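Local coordinates for hypothetical protein (Aeropyrum pernix, PDB 2P6H), which is of unknown function, belongs to the uncharacterised YjbQ (UPF0047) family and assembles from three copies of the chain, at residues 61-64 with 65-68. Numbering follows the deposited sequence.
With SO4 (sulfate ion), chain D.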
ATOM      1  N   ILE A  61      10.081  -8.467 -11.759  1.00 21.33           N
ATOM      2  CA  ILE A  61       8.972  -7.628 -11.361  1.00 22.10           C
ATOM      3  C   ILE A  61       8.189  -7.124 -12.568  1.00 21.94           C
ATOM      4  O   ILE A  61       6.965  -7.094 -12.591  1.00 22.64           O
ATOM      5  CB  ILE A  61       9.565  -6.480 -10.571  1.00 22.39           C
ATOM      6  CG1 ILE A  61      10.026  -7.030  -9.207  1.00 21.16           C
ATOM      7  CG2 ILE A  61       8.466  -5.408 -10.368  1.00 20.40           C
ATOM      8  CD1 ILE A  61      10.616  -6.026  -8.210  1.00 22.36           C
ATOM      9  N   VAL A  62       8.927  -6.720 -13.613  1.00 22.11           N
ATOM     10  CA  VAL A  62       8.231  -6.290 -14.801  1.00 23.33           C
ATOM     11  C   VAL A  62       7.430  -7.418 -15.433  1.00 24.28           C
ATOM     12  O   VAL A  62       6.291  -7.248 -15.849  1.00 25.19           O
ATOM     13  CB  VAL A  62       9.300  -5.883 -15.766  1.00 24.13           C
ATOM     14  CG1 VAL A  62       8.742  -5.875 -17.188  1.00 25.29           C
ATOM     15  CG2 VAL A  62       9.807  -4.494 -15.423  1.00 23.22           C
ATOM     16  N   GLU A  63       8.032  -8.613 -15.520  1.00 24.47           N
ATOM     17  CA  GLU A  63       7.301  -9.732 -16.093  1.00 25.67           C
ATOM     18  C   GLU A  63       6.081 -10.115 -15.247  1.00 25.76           C
ATOM     19  O   GLU A  63       5.033 -10.477 -15.770  1.00 24.98           O
ATOM     20  CB  GLU A  63       8.243 -10.925 -16.239  1.00 28.68           C
ATOM     21  CG  GLU A  63       7.534 -12.176 -16.768  1.00 34.05           C
ATOM     22  CD  GLU A  63       7.028 -11.973 -18.189  1.00 37.15           C
ATOM     23  OE1 GLU A  63       7.508 -11.056 -18.877  1.00 35.18           O
ATOM     24  OE2 GLU A  63       6.172 -12.747 -18.607  1.00 40.94           O
ATOM     25  N   PHE A  64       6.227 -10.034 -13.929  1.00 24.01           N
ATOM     26  CA  PHE A  64       5.134 -10.344 -13.007  1.00 23.77           C
ATOM     27  C   PHE A  64       3.969  -9.400 -13.283  1.00 24.48           C
ATOM     28  O   PHE A  64       2.820  -9.786 -13.385  1.00 23.89           O
ATOM     29  CB  PHE A  64       5.661 -10.179 -11.568  1.00 22.61           C
ATOM     30  CG  PHE A  64       4.586 -10.316 -10.500  1.00 25.52           C
ATOM     31  CD1 PHE A  64       3.896 -11.512 -10.343  1.00 24.86           C
ATOM     32  CD2 PHE A  64       4.360  -9.263  -9.625  1.00 25.78           C
ATOM     33  CE1 PHE A  64       2.971 -11.644  -9.306  1.00 26.20           C
ATOM     34  CE2 PHE A  64       3.433  -9.402  -8.590  1.00 26.41           C
ATOM     35  CZ  PHE A  64       2.739 -10.593  -8.426  1.00 26.65           C
ATOM     36  N   ILE A  65       4.330  -8.103 -13.401  1.00 24.61           N
ATOM     37  CA  ILE A  65       3.339  -7.075 -13.683  1.00 24.93           C
ATOM     38  C   ILE A  65       2.680  -7.304 -15.057  1.00 26.64           C
ATOM     39  O   ILE A  65       1.481  -7.214 -15.227  1.00 26.13           O
ATOM     40  CB  ILE A  65       4.033  -5.694 -13.585  1.00 23.99           C
ATOM     41  CG1 ILE A  65       4.272  -5.314 -12.116  1.00 24.84           C
ATOM     42  CG2 ILE A  65       3.139  -4.605 -14.205  1.00 25.82           C
ATOM     43  CD1 ILE A  65       5.328  -4.220 -11.963  1.00 25.86           C
ATOM     44  N   ARG A  66       3.527  -7.617 -16.062  1.00 27.06           N
ATOM     45  CA  ARG A  66       3.003  -7.857 -17.399  1.00 29.41           C
ATOM     46  C   ARG A  66       1.955  -8.969 -17.390  1.00 29.91           C
ATOM     47  O   ARG A  66       0.890  -8.858 -17.982  1.00 29.60           O
ATOM     48  CB  ARG A  66       4.170  -8.248 -18.305  1.00 30.53           C
ATOM     49  CG  ARG A  66       3.815  -8.144 -19.787  1.00 33.36           C
ATOM     50  CD  ARG A  66       4.812  -8.902 -20.670  1.00 34.79           C
ATOM     51  NE  ARG A  66       6.178  -8.439 -20.410  1.00 37.13           N
ATOM     52  CZ  ARG A  66       6.533  -7.251 -20.930  1.00 38.11           C
ATOM     53  NH1 ARG A  66       5.668  -6.552 -21.643  1.00 38.65           N
ATOM     54  NH2 ARG A  66       7.765  -6.779 -20.717  1.00 39.09           N
ATOM     55  N   GLU A  67       2.260 -10.049 -16.676  1.00 30.37           N
ATOM     56  CA  GLU A  67       1.374 -11.212 -16.544  1.00 32.33           C
ATOM     57  C   GLU A  67       0.009 -10.854 -15.921  1.00 31.19           C
ATOM     58  O   GLU A  67      -1.041 -11.296 -16.368  1.00 30.57           O
ATOM     59  CB  GLU A  67       2.091 -12.267 -15.691  1.00 35.20           C
ATOM     60  CG  GLU A  67       2.918 -13.244 -16.536  1.00 40.63           C
ATOM     61  CD  GLU A  67       3.879 -14.012 -15.647  1.00 45.58           C
ATOM     62  OE1 GLU A  67       3.511 -14.308 -14.511  1.00 45.99           O
ATOM     63  OE2 GLU A  67       4.980 -14.305 -16.090  1.00 47.65           O
ATOM     64  N   LEU A  68       0.051 -10.068 -14.805  1.00 29.13           N
ATOM     65  CA  LEU A  68      -1.201  -9.747 -14.122  1.00 29.97           C
ATOM     66  C   LEU A  68      -1.994  -8.687 -14.807  1.00 27.88           C
ATOM     67  O   LEU A  68      -3.207  -8.773 -14.942  1.00 27.89           O
ATOM     68  CB  LEU A  68      -0.855  -9.082 -12.859  1.00 29.38           C
ATOM     69  CG  LEU A  68      -0.075 -10.001 -11.913  1.00 31.31           C
ATOM     70  CD1 LEU A  68       0.178  -9.361 -10.546  1.00 30.61           C
ATOM     71  CD2 LEU A  68      -0.793 -11.323 -11.640  1.00 31.42           C
TER
HETATM   72  S   SO4 D 502       7.877  -3.662 -22.763  1.00 68.24           S
HETATM   73  O1  SO4 D 502       8.814  -4.807 -22.600  1.00 67.17           O
HETATM   74  O2  SO4 D 502       8.367  -2.515 -21.915  1.00 66.34           O
HETATM   75  O3  SO4 D 502       7.846  -3.245 -24.213  1.00 67.27           O
HETATM   76  O4  SO4 D 502       6.510  -4.064 -22.354  1.00 66.33           O
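Arg66 N donates to Val62 O at 2.8 Å, one of the i to i+4 backbone bonds that join these residues in helix 55-69. From there the long arginine chain carries its charge out to an exposed sulfate, probably from the crystallisation liquor: Arg66 NH1 binds sulfate O4 at 2.7 Å, Arg66 NH2 donates to sulfate O1 at 2.9 Å, and Leu14 N holds the ion as well. Near the guanidinium plane, Glu63 OE1 accepts a weak bond from Arg66 NE at 3.3 Å, making an i to i+3 salt bridge with the two flat groups turned 38° apart. A bend at chi2 (65°) swings the Glu63 carboxylate back toward the next turn, where Glu63 OE2 also comes within 3.2 Å of Glu67 OE2. That crowding of negative charge may be eased by Arg66 and by Lys70 of the second subunit, which pairs with Glu67 OE1. Were Glu63 an alanine, Arg66 NE would probably lose its carboxylate partner on this helix, leaving the guanidinium freer to turn. Apolar residues suit the buried flank: Leu68 CD1 sits over one face of the Phe64 ring, 3.8 Å from its centroid, in a CH-pi contact, while Ile61 CG2 meets Ile65 CD1 at 3.7 Å. Ile61 and Val62 pack on strand 15-18, Ile65 and Leu68 on helix 84-93, and Leu88 of the second subunit packs against Ile61 and Phe64.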